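Local structure of endoglucanase (Komagataeibacter sucrofermentans, 6VC5) at residues Asp148-Asn153 and Leu200-His205; Leu152-Tyr157 and Gln183-Gly188; Val158-Met163 and Ser231-Leu236; Trp193-Asp198 and Pro217-Asp222; Tyr276-Ser281 and Ala304-Ala309. The protein probably hydrolyses internal beta-1,4-glucosidic linkages of cellulose and related beta-glucans, as a family 8 glycoside hydrolase. One frame throughout, in Å; residues are numbered along the deposited sequence. Where two conformers were deposited one is given.

Interaction 1 (Asp148-Asn153 and Leu200-His205)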
# COMPACT_ATOMS: atom_id res chain seq x y z
N ASP A 148 -7.41 -4.98 24.61
CA ASP A 148 -7.77 -3.60 24.92
C ASP A 148 -7.76 -2.66 23.72
O ASP A 148 -8.49 -1.68 23.73
CB ASP A 148 -6.82 -3.03 25.98
CG ASP A 148 -6.87 -3.80 27.29
OD1 ASP A 148 -5.81 -3.95 27.94
OD2 ASP A 148 -7.96 -4.27 27.68
N THR A 149 -6.90 -2.89 22.73
CA THR A 149 -6.77 -1.95 21.62
C THR A 149 -6.50 -2.71 20.33
O THR A 149 -5.97 -3.83 20.32
CB THR A 149 -5.63 -0.92 21.79
OG1 THR A 149 -4.36 -1.56 21.61
CG2 THR A 149 -5.66 -0.26 23.16
N VAL A 150 -6.85 -2.07 19.23
CA VAL A 150 -6.44 -2.52 17.91
C VAL A 150 -5.60 -1.41 17.28
O VAL A 150 -5.92 -0.22 17.43
CB VAL A 150 -7.62 -2.93 17.01
CG1 VAL A 150 -8.51 -1.73 16.67
CG2 VAL A 150 -7.12 -3.61 15.75
N THR A 151 -4.50 -1.79 16.62
CA THR A 151 -3.69 -0.87 15.84
C THR A 151 -3.99 -1.07 14.37
O THR A 151 -3.95 -2.20 13.87
CB THR A 151 -2.21 -1.13 16.09
OG1 THR A 151 -1.91 -0.94 17.48
CG2 THR A 151 -1.33 -0.18 15.22
N LEU A 152 -4.30 0.01 13.66
CA LEU A 152 -4.55 -0.06 12.23
C LEU A 152 -3.52 0.78 11.50
O LEU A 152 -3.06 1.81 12.00
CB LEU A 152 -5.96 0.45 11.89
CG LEU A 152 -7.14 -0.18 12.61
CD1 LEU A 152 -8.45 0.47 12.15
CD2 LEU A 152 -7.16 -1.68 12.37
N ASN A 153 -3.15 0.33 10.31
CA ASN A 153 -2.37 1.14 9.39
C ASN A 153 -3.31 1.52 8.26
O ASN A 153 -3.70 0.66 7.46
CB ASN A 153 -1.15 0.37 8.90
CG ASN A 153 -0.17 1.24 8.18
OD1 ASN A 153 -0.57 2.05 7.34
ND2 ASN A 153 1.11 1.12 8.52
N LEU A 200 -2.79 4.10 13.65
CA LEU A 200 -3.96 4.54 14.41
C LEU A 200 -4.28 3.49 15.46
O LEU A 200 -4.12 2.29 15.22
CB LEU A 200 -5.16 4.67 13.46
CG LEU A 200 -6.46 5.11 14.10
CD1 LEU A 200 -6.41 6.60 14.41
CD2 LEU A 200 -7.61 4.79 13.15
N SER A 201 -4.73 3.93 16.64
CA SER A 201 -5.24 3.02 17.66
C SER A 201 -6.73 3.27 17.90
O SER A 201 -7.17 4.42 17.99
CB SER A 201 -4.46 3.22 18.97
OG SER A 201 -4.82 2.24 19.92
N ILE A 202 -7.51 2.19 18.02
CA ILE A 202 -8.90 2.27 18.47
C ILE A 202 -9.02 1.46 19.75
O ILE A 202 -8.62 0.29 19.79
CB ILE A 202 -9.89 1.76 17.41
CG1 ILE A 202 -9.75 2.54 16.10
CG2 ILE A 202 -11.33 1.88 17.93
CD1 ILE A 202 -10.69 2.05 14.98
N ASN A 203 -9.53 2.09 20.81
CA ASN A 203 -9.73 1.39 22.07
C ASN A 203 -10.95 0.48 21.96
O ASN A 203 -12.03 0.90 21.55
CB ASN A 203 -9.91 2.40 23.20
CG ASN A 203 -9.94 1.74 24.55
OD1 ASN A 203 -10.91 1.08 24.90
ND2 ASN A 203 -8.84 1.83 25.29
N LEU A 204 -10.75 -0.80 22.28
CA LEU A 204 -11.82 -1.78 22.09
C LEU A 204 -12.91 -1.67 23.13
O LEU A 204 -14.02 -2.20 22.91
CB LEU A 204 -11.24 -3.19 22.11
CG LEU A 204 -10.18 -3.50 21.04
CD1 LEU A 204 -9.87 -4.98 21.07
CD2 LEU A 204 -10.64 -3.07 19.66
N HIS A 205 -12.64 -1.02 24.26
CA HIS A 205 -13.63 -0.87 25.32
C HIS A 205 -14.42 0.43 25.24
O HIS A 205 -15.46 0.54 25.90
CB HIS A 205 -12.96 -0.94 26.69
CG HIS A 205 -12.14 -2.18 26.89
ND1 HIS A 205 -12.66 -3.45 26.73
CD2 HIS A 205 -10.84 -2.35 27.21
CE1 HIS A 205 -11.72 -4.34 26.95
NE2 HIS A 205 -10.60 -3.70 27.25
O HOH W 1 -2.99 0.22 19.58
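Val150 and Ile202 form a hydrogen-bonded pair: Val150 N donates to Ile202 O at 3.0 Å, within the carbonyl plane, and Ile202 N returns a bond to Val150 O. The Leu152-Leu200 pair is closed by the same two-way exchange, and between them the CA-H groups of Thr151 and Ser201 lean on facing carbonyls. The packed face carries Val150, Leu152, Leu200 and Ile202, all buried. Val150 CG1 lies between the backbone N and the carbonyl carbon (chi1 66°), which brings it alongside Ile202 CB at 3.8 Å and close to Leu204 CD2. Leu152 CD1 meets Ile202 CD1 at 3.9 Å, and Val131 and Phe209 cover other parts of this face. The two strands run antiparallel, 156° between their directions, and 149-152 is an outer strand of a three-stranded sheet whose central strand is 200-203. The other face, with Thr149, Thr151, Ser201 and Asn203, is looser and wetter: a water lies 2.6 Å from Thr151 OG1 and 2.7 Å from Ser201 OG, bridging the two hydroxyls by hydrogen bonds. Beyond the strands, Leu204 N bonds to Asp148 O from above the carbonyl plane. Exposed His205 presents NE2 to Asp148 OD2 at 2.7 Å, on the carboxylate's anti side and in the plane of the imidazole, with the two flat groups turned 59° apart. Asn203 OD1 takes His205 N at 2.8 Å, an Asx turn at the strand end.

Interaction 2 (Leu152-Tyr157 and Gln183-Gly188)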
# COMPACT_ATOMS: atom_id res chain seq x y z
N LEU A 152 -4.30 0.01 13.66
CA LEU A 152 -4.55 -0.06 12.23
C LEU A 152 -3.52 0.78 11.50
O LEU A 152 -3.06 1.81 12.00
CB LEU A 152 -5.96 0.45 11.89
CG LEU A 152 -7.14 -0.18 12.61
CD1 LEU A 152 -8.45 0.47 12.15
CD2 LEU A 152 -7.16 -1.68 12.37
N ASN A 153 -3.15 0.33 10.31
CA ASN A 153 -2.37 1.14 9.39
C ASN A 153 -3.31 1.52 8.26
O ASN A 153 -3.70 0.66 7.46
CB ASN A 153 -1.15 0.37 8.90
CG ASN A 153 -0.17 1.24 8.18
OD1 ASN A 153 -0.57 2.05 7.34
ND2 ASN A 153 1.11 1.12 8.52
N LEU A 154 -3.70 2.79 8.20
CA LEU A 154 -4.71 3.20 7.21
C LEU A 154 -4.18 3.06 5.79
O LEU A 154 -4.96 2.85 4.85
CB LEU A 154 -5.19 4.63 7.51
CG LEU A 154 -5.87 4.79 8.88
CD1 LEU A 154 -6.22 6.25 9.13
CD2 LEU A 154 -7.10 3.90 8.96
N SER A 155 -2.87 3.16 5.59
CA SER A 155 -2.28 2.97 4.27
C SER A 155 -2.33 1.53 3.81
O SER A 155 -2.01 1.26 2.65
CB SER A 155 -0.82 3.45 4.24
OG SER A 155 0.06 2.51 4.85
N TYR A 156 -2.71 0.58 4.68
CA TYR A 156 -2.87 -0.79 4.21
C TYR A 156 -4.24 -1.01 3.58
O TYR A 156 -4.48 -2.09 3.04
CB TYR A 156 -2.64 -1.81 5.33
CG TYR A 156 -1.20 -1.97 5.80
CD1 TYR A 156 -0.22 -1.02 5.50
CD2 TYR A 156 -0.82 -3.06 6.56
CE1 TYR A 156 1.09 -1.16 5.95
CE2 TYR A 156 0.48 -3.22 7.02
CZ TYR A 156 1.43 -2.27 6.72
OH TYR A 156 2.72 -2.44 7.18
N TYR A 157 -5.14 -0.02 3.65
CA TYR A 157 -6.40 -0.06 2.91
C TYR A 157 -6.07 0.28 1.46
O TYR A 157 -6.22 1.41 0.98
CB TYR A 157 -7.40 0.93 3.49
CG TYR A 157 -8.12 0.46 4.72
CD1 TYR A 157 -9.41 -0.05 4.64
CD2 TYR A 157 -7.52 0.53 5.97
CE1 TYR A 157 -10.09 -0.47 5.77
CE2 TYR A 157 -8.19 0.10 7.11
CZ TYR A 157 -9.47 -0.39 7.00
OH TYR A 157 -10.13 -0.81 8.14
N GLN A 183 -15.05 5.75 6.84
CA GLN A 183 -15.48 6.38 8.09
C GLN A 183 -14.32 6.52 9.06
O GLN A 183 -14.16 7.56 9.71
CB GLN A 183 -16.59 5.54 8.73
CG GLN A 183 -17.91 5.57 8.00
CD GLN A 183 -18.99 4.82 8.75
OE1 GLN A 183 -19.94 4.33 8.16
NE2 GLN A 183 -18.84 4.74 10.07
N ILE A 184 -13.49 5.48 9.17
CA ILE A 184 -12.35 5.51 10.08
C ILE A 184 -11.33 6.56 9.62
O ILE A 184 -10.76 7.29 10.45
CB ILE A 184 -11.73 4.11 10.18
CG1 ILE A 184 -12.66 3.18 10.96
CG2 ILE A 184 -10.34 4.18 10.81
CD1 ILE A 184 -12.45 1.70 10.66
N ILE A 185 -11.07 6.63 8.32
CA ILE A 185 -10.12 7.62 7.80
C ILE A 185 -10.62 9.04 8.04
O ILE A 185 -9.85 9.93 8.40
CB ILE A 185 -9.81 7.37 6.32
CG1 ILE A 185 -8.98 6.09 6.16
CG2 ILE A 185 -9.07 8.55 5.72
CD1 ILE A 185 -8.90 5.59 4.73
N ALA A 186 -11.92 9.27 7.83
CA ALA A 186 -12.47 10.60 8.07
C ALA A 186 -12.29 11.02 9.53
O ALA A 186 -11.93 12.17 9.81
CB ALA A 186 -13.95 10.63 7.69
N LYS A 187 -12.49 10.09 10.46
CA LYS A 187 -12.44 10.43 11.88
C LYS A 187 -11.03 10.42 12.45
O LYS A 187 -10.71 11.23 13.33
CB LYS A 187 -13.33 9.49 12.69
CG LYS A 187 -13.44 9.93 14.13
CD LYS A 187 -14.11 8.90 14.98
CE LYS A 187 -14.67 9.54 16.24
NZ LYS A 187 -13.68 10.48 16.85
N GLY A 188 -10.19 9.50 11.99
CA GLY A 188 -8.86 9.32 12.55
C GLY A 188 -7.85 10.27 11.96
O GLY A 188 -6.86 9.84 11.36
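Leu154 projects its forked end at the last turn of helix 172-187, where two neighbouring isoleucines form a notch. CD2 is the bump that fits into it, 3.7 Å from Ile184 CG2 and 4.0 Å from Ile185 CG1; CD1 also lies against Ile185 CG1, at 4.1 Å. Leu154 slides past Ile185 in the opposite sense and crosses Ile184 at a slant. Ile184 has CG1 beside its backbone N (chi1 -71°), which points the CG2 methyl at Leu154 and leaves the CG1-CD1 branch for Tyr157, whose OH lies 4.2 Å from Ile184 CD1. That hydroxyl is hydrogen-bonded to Leu137 N. Leu152 CD1 touches Ile184 CG2 more loosely, at 4.4 Å. At the helix end Gly188 leaves helical torsions, and its carbonyl O, 4.3 Å from Leu154 CD1, is buried without a polar partner in the model. Val136 and Leu200 close around Ile184, and Val226 and Leu230 of helix 225-232 cover Leu154 and Ile185. This buried, mainly apolar seam, with no hydrogen bond between the segments, packs the 3-10 turn 154-156 against the C-terminal end of a helix in an enzyme family built on an (alpha/alpha)6 barrel.

Interaction 3 (Val158-Met163 and Ser231-Leu236)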
# COMPACT_ATOMS: atom_id res chain seq x y z
N VAL A 158 -5.57 -0.73 0.75
CA VAL A 158 -5.23 -0.60 -0.66
C VAL A 158 -6.55 -0.59 -1.41
O VAL A 158 -7.02 -1.63 -1.89
CB VAL A 158 -4.28 -1.73 -1.09
CG1 VAL A 158 -3.89 -1.60 -2.57
CG2 VAL A 158 -3.02 -1.74 -0.21
N MET A 159 -7.17 0.58 -1.49
CA MET A 159 -8.57 0.64 -1.92
C MET A 159 -8.83 0.03 -3.29
O MET A 159 -9.85 -0.68 -3.42
CB MET A 159 -9.12 2.07 -1.76
CG MET A 159 -9.30 2.52 -0.30
SD MET A 159 -10.53 1.56 0.65
CE MET A 159 -10.87 2.68 2.04
N PRO A 160 -8.00 0.21 -4.33
CA PRO A 160 -8.28 -0.47 -5.61
C PRO A 160 -8.25 -1.99 -5.50
O PRO A 160 -8.89 -2.68 -6.32
CB PRO A 160 -7.16 0.02 -6.52
CG PRO A 160 -6.75 1.34 -5.92
CD PRO A 160 -6.90 1.18 -4.44
N SER A 161 -7.52 -2.53 -4.53
CA SER A 161 -7.52 -3.97 -4.34
C SER A 161 -8.80 -4.45 -3.66
O SER A 161 -9.33 -5.51 -4.01
CB SER A 161 -6.30 -4.40 -3.53
OG SER A 161 -6.22 -5.80 -3.53
N LEU A 162 -9.29 -3.69 -2.67
CA LEU A 162 -10.58 -4.02 -2.06
C LEU A 162 -11.71 -3.95 -3.08
O LEU A 162 -12.62 -4.79 -3.06
CB LEU A 162 -10.85 -3.10 -0.86
CG LEU A 162 -9.81 -3.12 0.26
CD1 LEU A 162 -10.28 -2.22 1.40
CD2 LEU A 162 -9.58 -4.53 0.75
N MET A 163 -11.66 -2.96 -3.98
CA MET A 163 -12.68 -2.86 -5.03
C MET A 163 -12.60 -4.06 -5.96
O MET A 163 -13.63 -4.59 -6.41
CB MET A 163 -12.45 -1.58 -5.84
CG MET A 163 -12.40 -0.27 -5.04
SD MET A 163 -12.72 1.19 -6.07
CE MET A 163 -11.31 1.28 -7.13
N SER A 231 -7.71 8.74 -3.80
CA SER A 231 -7.89 9.37 -5.11
C SER A 231 -8.04 8.32 -6.20
O SER A 231 -8.95 8.40 -7.04
CB SER A 231 -6.71 10.29 -5.41
OG SER A 231 -6.92 10.97 -6.63
N TRP A 232 -7.17 7.32 -6.20
CA TRP A 232 -7.17 6.28 -7.23
C TRP A 232 -8.51 5.55 -7.27
O TRP A 232 -9.05 5.28 -8.35
CB TRP A 232 -6.03 5.33 -6.86
CG TRP A 232 -5.69 4.18 -7.76
CD1 TRP A 232 -6.38 3.72 -8.84
CD2 TRP A 232 -4.56 3.32 -7.60
NE1 TRP A 232 -5.73 2.62 -9.38
CE2 TRP A 232 -4.61 2.36 -8.63
CE3 TRP A 232 -3.50 3.29 -6.69
CZ2 TRP A 232 -3.64 1.36 -8.76
CZ3 TRP A 232 -2.54 2.31 -6.82
CH2 TRP A 232 -2.62 1.36 -7.85
N ALA A 233 -9.10 5.28 -6.11
CA ALA A 233 -10.38 4.59 -6.01
C ALA A 233 -11.59 5.51 -6.12
O ALA A 233 -12.72 5.03 -5.96
CB ALA A 233 -10.45 3.82 -4.69
N HIS A 234 -11.39 6.81 -6.38
CA HIS A 234 -12.49 7.78 -6.50
C HIS A 234 -13.29 7.90 -5.20
O HIS A 234 -14.51 8.10 -5.21
CB HIS A 234 -13.39 7.48 -7.70
CG HIS A 234 -12.62 7.27 -8.98
ND1 HIS A 234 -11.93 8.28 -9.61
CD2 HIS A 234 -12.43 6.15 -9.72
CE1 HIS A 234 -11.36 7.80 -10.69
NE2 HIS A 234 -11.64 6.52 -10.79
N MET A 235 -12.59 7.79 -4.07
CA MET A 235 -13.20 7.86 -2.75
C MET A 235 -12.77 9.09 -1.97
O MET A 235 -13.17 9.23 -0.81
CB MET A 235 -12.85 6.62 -1.92
CG MET A 235 -13.43 5.29 -2.42
SD MET A 235 -12.72 3.86 -1.52
CE MET A 235 -13.43 2.50 -2.43
N LEU A 236 -11.96 9.98 -2.56
CA LEU A 236 -11.50 11.18 -1.85
C LEU A 236 -12.61 12.23 -1.86
O LEU A 236 -12.97 12.76 -2.92
CB LEU A 236 -10.22 11.71 -2.50
CG LEU A 236 -9.40 12.71 -1.69
CD1 LEU A 236 -8.88 12.07 -0.42
CD2 LEU A 236 -8.26 13.26 -2.53
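Pro160, in the first turn of helix 159-169, points CG of its ring at the face of Trp232, the last residue of helix 225-232, where the chain turns off in a Schellman motif with His234 at positive phi (62°). The start of one helix thus packs against the end of another. The aromatic contact is a CH-pi interaction: Pro160 CG stands 3.4 Å from the centroid of the five-membered ring of Trp232 and only 12° off its normal, with the two side chains crossing at about a right angle. Trp232 carries its CG anti to the backbone N (chi1 -176°), which turns the indole toward Pro160; the indole also reaches Leu308, Ile311 and Ala312 of helix 300-313. The aliphatic contacts centre on Ala233, whose CB fits between Met159 CB, at 3.7 Å, and Met163 CE, at 3.6 Å. Thioethers form the third group. Met235 runs extended beyond CG and crosses the bent chain of Met159 at roughly a right angle, while it slides past Met163 in the opposite direction. Met178 and Leu182 of helix 172-187 pack on Met163 and Met235 respectively. At the end of its chain Met235 CE lies 3.9 Å from Met163 SD, and its own sulfur SD is 3.8 Å from Met159 SD.

Interaction 4 (Trp193-Asp198 and Pro217-Asp222)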
# COMPACT_ATOMS: atom_id res chain seq x y z
N TRP A 193 -3.15 20.07 10.66
CA TRP A 193 -3.41 19.79 9.26
C TRP A 193 -4.47 18.72 9.05
O TRP A 193 -4.83 18.44 7.89
CB TRP A 193 -2.12 19.36 8.56
CG TRP A 193 -1.03 20.36 8.70
CD1 TRP A 193 0.12 20.24 9.43
CD2 TRP A 193 -0.99 21.65 8.09
NE1 TRP A 193 0.88 21.38 9.30
CE2 TRP A 193 0.22 22.27 8.48
CE3 TRP A 193 -1.86 22.35 7.24
CZ2 TRP A 193 0.58 23.55 8.07
CZ3 TRP A 193 -1.50 23.64 6.82
CH2 TRP A 193 -0.29 24.22 7.23
N LYS A 194 -4.97 18.11 10.12
CA LYS A 194 -6.02 17.11 10.05
C LYS A 194 -5.61 15.95 9.14
O LYS A 194 -6.31 15.60 8.18
CB LYS A 194 -7.36 17.72 9.64
CG LYS A 194 -7.80 18.87 10.53
CD LYS A 194 -8.66 19.87 9.77
CE LYS A 194 -10.14 19.56 9.95
NZ LYS A 194 -10.92 20.79 10.27
N LEU A 195 -4.45 15.36 9.45
CA LEU A 195 -3.85 14.31 8.64
C LEU A 195 -4.02 12.95 9.31
O LEU A 195 -4.05 12.84 10.54
CB LEU A 195 -2.34 14.58 8.48
CG LEU A 195 -1.99 15.80 7.62
CD1 LEU A 195 -0.56 16.24 7.87
CD2 LEU A 195 -2.21 15.52 6.12
N PRO A 196 -4.08 11.88 8.51
CA PRO A 196 -4.09 10.54 9.09
C PRO A 196 -2.72 10.18 9.60
O PRO A 196 -1.69 10.61 9.03
CB PRO A 196 -4.50 9.65 7.91
CG PRO A 196 -3.92 10.39 6.70
CD PRO A 196 -4.06 11.86 7.04
N PRO A 197 -2.62 9.38 10.66
CA PRO A 197 -1.31 8.93 11.14
C PRO A 197 -0.85 7.71 10.37
O PRO A 197 -1.63 6.99 9.74
CB PRO A 197 -1.60 8.55 12.60
CG PRO A 197 -3.00 8.02 12.54
CD PRO A 197 -3.72 8.83 11.47
N ASP A 198 0.47 7.46 10.44
CA ASP A 198 1.01 6.18 9.99
C ASP A 198 0.31 5.02 10.69
O ASP A 198 -0.02 4.00 10.06
CB ASP A 198 2.51 6.11 10.28
CG ASP A 198 3.35 7.10 9.46
OD1 ASP A 198 3.01 7.41 8.29
OD2 ASP A 198 4.40 7.53 10.00
N PRO A 217 4.65 9.64 16.42
CA PRO A 217 3.26 10.05 16.10
C PRO A 217 3.19 10.99 14.90
O PRO A 217 2.92 12.19 15.02
CB PRO A 217 2.82 10.73 17.40
CG PRO A 217 4.09 11.37 17.89
CD PRO A 217 5.17 10.36 17.60
N ARG A 218 3.39 10.42 13.71
CA ARG A 218 3.64 11.20 12.51
C ARG A 218 2.72 10.80 11.37
O ARG A 218 2.18 9.68 11.34
CB ARG A 218 5.08 11.02 12.02
CG ARG A 218 6.10 11.48 13.02
CD ARG A 218 7.47 10.99 12.62
NE ARG A 218 8.46 11.46 13.58
CZ ARG A 218 9.75 11.14 13.51
NH1 ARG A 218 10.18 10.36 12.52
NH2 ARG A 218 10.60 11.61 14.42
N PHE A 219 2.54 11.72 10.44
CA PHE A 219 2.16 11.46 9.05
C PHE A 219 3.46 11.39 8.27
O PHE A 219 4.11 12.35 8.18
CB PHE A 219 1.31 12.63 8.51
CG PHE A 219 1.01 12.56 7.02
CD1 PHE A 219 -0.08 11.92 6.54
CD2 PHE A 219 1.81 13.23 6.13
CE1 PHE A 219 -0.36 11.91 5.20
CE2 PHE A 219 1.55 13.21 4.78
CZ PHE A 219 0.47 12.54 4.31
N SER A 220 3.80 10.23 7.72
CA SER A 220 5.05 10.06 7.03
C SER A 220 5.01 8.96 5.97
O SER A 220 4.15 8.96 5.15
CB SER A 220 6.23 9.88 8.01
OG SER A 220 6.34 8.63 8.59
N TYR A 221 5.95 8.04 6.02
CA TYR A 221 6.21 7.17 4.91
C TYR A 221 5.15 6.12 4.65
O TYR A 221 5.08 5.60 3.58
CB TYR A 221 7.60 6.55 5.09
CG TYR A 221 8.67 7.59 5.11
CD1 TYR A 221 9.20 8.05 3.95
CD2 TYR A 221 9.11 8.15 6.28
CE1 TYR A 221 10.16 9.02 3.95
CE2 TYR A 221 10.07 9.13 6.29
CZ TYR A 221 10.59 9.55 5.11
OH TYR A 221 11.56 10.51 5.01
N ASP A 222 4.32 5.83 5.64
CA ASP A 222 3.15 4.99 5.44
C ASP A 222 1.93 5.80 5.00
O ASP A 222 1.32 5.53 3.98
CB ASP A 222 2.77 4.28 6.76
CG ASP A 222 3.78 3.23 7.22
OD1 ASP A 222 4.81 3.61 7.81
OD2 ASP A 222 3.52 2.03 7.08
O HOH W 2 6.35 5.41 8.40
O HOH W 3 6.20 4.68 10.78
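Asp198 reaches segment 217-222 with both its backbone and its carboxylate. Its N donates to Arg218 O at 2.9 Å, a nearly straight bond (172° at the hydrogen) lying in the carbonyl plane. The carboxylate then divides its work. OD2 receives the Ser220 hydroxyl on its syn lone pair, 2.6 Å from OG, while OD1 takes Ser220 N at 3.0 Å from 33° out of the carboxylate plane. OD1 also accepts a weak bond from Asp222 N and a further one from Ala223 N, so backbone NH groups of three residues converge on this one oxygen. With CG beside the backbone N (chi1 -66°), the carboxylate is directed at this run of donors. The segment 217-222 includes the short strand 218-219, which pairs antiparallel with strand 260-261, and the Asp198 carboxylate gathers the NH groups of the turn that leads from it toward helix 225-232. An asparagine in place of Asp198 would probably leave either the Ser220 hydroxyl or the NH groups around OD1 facing an amide NH2 in place of an acceptor. The second carboxylate, Asp222, lies near, with OD1 4.2 Å from Asp198 OD1, and its OD2 is hydrogen-bonded to Asn153 ND2. Away from these acids the contact turns apolar. Leu195 CD2 makes a CH-pi contact over one face of the Phe219 ring, 4.2 Å from its centroid, and Pro196 O lies in the ring plane at its edge, 3.2 Å from Phe219 CD1. That carbonyl oxygen is buried without a polar partner in the model.

Interaction 5 (Tyr276-Ser281 and Ala304-Ala309)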
# COMPACT_ATOMS: atom_id res chain seq x y z
N TYR A 276 6.76 11.61 -2.83
CA TYR A 276 5.71 12.39 -2.18
C TYR A 276 5.16 13.45 -3.13
O TYR A 276 3.97 13.78 -3.09
CB TYR A 276 6.23 13.14 -0.96
CG TYR A 276 6.37 12.37 0.32
CD1 TYR A 276 6.86 11.07 0.34
CD2 TYR A 276 6.09 12.98 1.53
CE1 TYR A 276 7.03 10.39 1.56
CE2 TYR A 276 6.27 12.32 2.75
CZ TYR A 276 6.74 11.03 2.75
OH TYR A 276 6.92 10.36 3.94
N LEU A 277 6.04 14.06 -3.92
CA LEU A 277 5.59 15.04 -4.89
C LEU A 277 4.66 14.40 -5.91
O LEU A 277 3.68 15.02 -6.34
CB LEU A 277 6.80 15.68 -5.58
CG LEU A 277 6.56 16.69 -6.69
CD1 LEU A 277 5.83 17.89 -6.16
CD2 LEU A 277 7.90 17.10 -7.27
N ALA A 278 4.94 13.15 -6.29
CA ALA A 278 4.03 12.43 -7.18
C ALA A 278 2.65 12.30 -6.55
O ALA A 278 1.64 12.57 -7.21
CB ALA A 278 4.61 11.06 -7.50
N VAL A 279 2.58 11.91 -5.28
CA VAL A 279 1.29 11.82 -4.59
C VAL A 279 0.60 13.18 -4.51
O VAL A 279 -0.60 13.30 -4.78
CB VAL A 279 1.49 11.20 -3.19
CG1 VAL A 279 0.17 11.23 -2.43
CG2 VAL A 279 2.00 9.76 -3.31
N ALA A 280 1.34 14.22 -4.11
CA ALA A 280 0.76 15.55 -3.96
C ALA A 280 0.21 16.08 -5.28
O ALA A 280 -0.84 16.70 -5.31
CB ALA A 280 1.80 16.53 -3.42
N SER A 281 0.90 15.78 -6.38
CA SER A 281 0.45 16.23 -7.69
C SER A 281 -0.88 15.58 -8.07
O SER A 281 -1.63 16.14 -8.87
CB SER A 281 1.54 15.91 -8.72
OG SER A 281 2.76 16.59 -8.39
N ALA A 304 9.29 3.23 -5.98
CA ALA A 304 8.06 2.46 -5.92
C ALA A 304 6.84 3.37 -5.75
O ALA A 304 5.80 3.15 -6.39
CB ALA A 304 8.14 1.42 -4.80
N LEU A 305 6.95 4.40 -4.90
CA LEU A 305 5.82 5.31 -4.71
C LEU A 305 5.51 6.09 -5.98
O LEU A 305 4.33 6.30 -6.33
CB LEU A 305 6.12 6.25 -3.54
CG LEU A 305 5.01 7.21 -3.12
CD1 LEU A 305 3.73 6.49 -2.71
CD2 LEU A 305 5.51 8.07 -1.96
N THR A 306 6.55 6.53 -6.70
CA THR A 306 6.35 7.21 -7.97
C THR A 306 5.67 6.30 -8.99
O THR A 306 4.72 6.71 -9.67
CB THR A 306 7.70 7.71 -8.48
OG1 THR A 306 8.26 8.61 -7.52
CG2 THR A 306 7.56 8.44 -9.83
N MET A 307 6.10 5.03 -9.07
CA MET A 307 5.43 4.09 -9.97
C MET A 307 3.96 3.92 -9.62
O MET A 307 3.11 3.87 -10.52
CB MET A 307 6.12 2.73 -9.93
CG MET A 307 7.40 2.60 -10.72
SD MET A 307 7.25 2.61 -12.54
CE MET A 307 5.50 2.36 -12.91
N LEU A 308 3.63 3.81 -8.33
CA LEU A 308 2.24 3.72 -7.91
C LEU A 308 1.44 4.92 -8.41
O LEU A 308 0.29 4.79 -8.84
CB LEU A 308 2.18 3.66 -6.39
CG LEU A 308 2.33 2.40 -5.54
CD1 LEU A 308 1.26 1.33 -5.78
CD2 LEU A 308 3.75 1.82 -5.68
N ALA A 309 2.05 6.11 -8.38
CA ALA A 309 1.38 7.30 -8.90
C ALA A 309 1.13 7.23 -10.41
O ALA A 309 0.08 7.69 -10.88
CB ALA A 309 2.18 8.55 -8.54
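The Tyr276 ring is the one flat group in the contact, and Leu305 meets it obliquely, neither squarely over a face nor in line with an edge: Leu305 CD2 comes 4.0 Å from Tyr276 CD1. The same methyl lies 3.9 Å from Tyr276 N, so it rests in the angle between the ring and the tyrosine's own backbone. The phenol oxygen points elsewhere, to Gly258 O, with which it is hydrogen-bonded, and this helps to hold the far end of the ring. Leu305 fills the contact with both branches. Its CG stands anti to the backbone N (chi1 -176°), which carries the fork over to the facing helix; CD1 meets Val279 CG2 at 3.7 Å, the two side chains crossing at about a right angle, while CD2 serves Tyr276. Replacing Leu305 by an alanine would probably open a gap between Tyr276 and Val279, leaving both without their apolar neighbour on this helix. Beside this, small residues meet: Ala278, between Tyr276 and Val279 in the chain, and Ala309, one turn after Leu305. Their CB atoms touch at 3.6 Å, and the CA atoms of Ala278 and Thr306 are 5.8 Å apart. Thr306 OG1 is turned back along its own helix, bonded to Ser302 O. Pro227 and Arg225, from helix 225-232, cover Val279 and Leu305. The segment axes pass 8.4 Å apart and their directions differ by 22°. This is close packing of two nearly parallel helices, 274-282 and 300-313, as in the (alpha/alpha)6 barrel of family 8 glycoside hydrolases.

Interactions 2, 4 and 5 are buried, whereas interactions 1 and 3 are only partly so; interaction 1 lies farthest out, its centre about 20 Å from that of the chain. Chemistry follows the elements joined: the strand pair of interaction 1 relies on backbone bonds, the turn of interaction 4 on a carboxylate, and contacts 2, 3 and 5, each involving at least one helix, on apolar side chains. Interactions 1 and 2 share Leu152 and Asn153, and Leu200 CD2 touches Ile184 CG2 at 3.6 Å. Asn153 also ties both to interaction 4 through Asp222. Trp232 joins interaction 3 to Leu308 of interaction 5, while interactions 1 and 5 lie on opposite sides of the chain's centre.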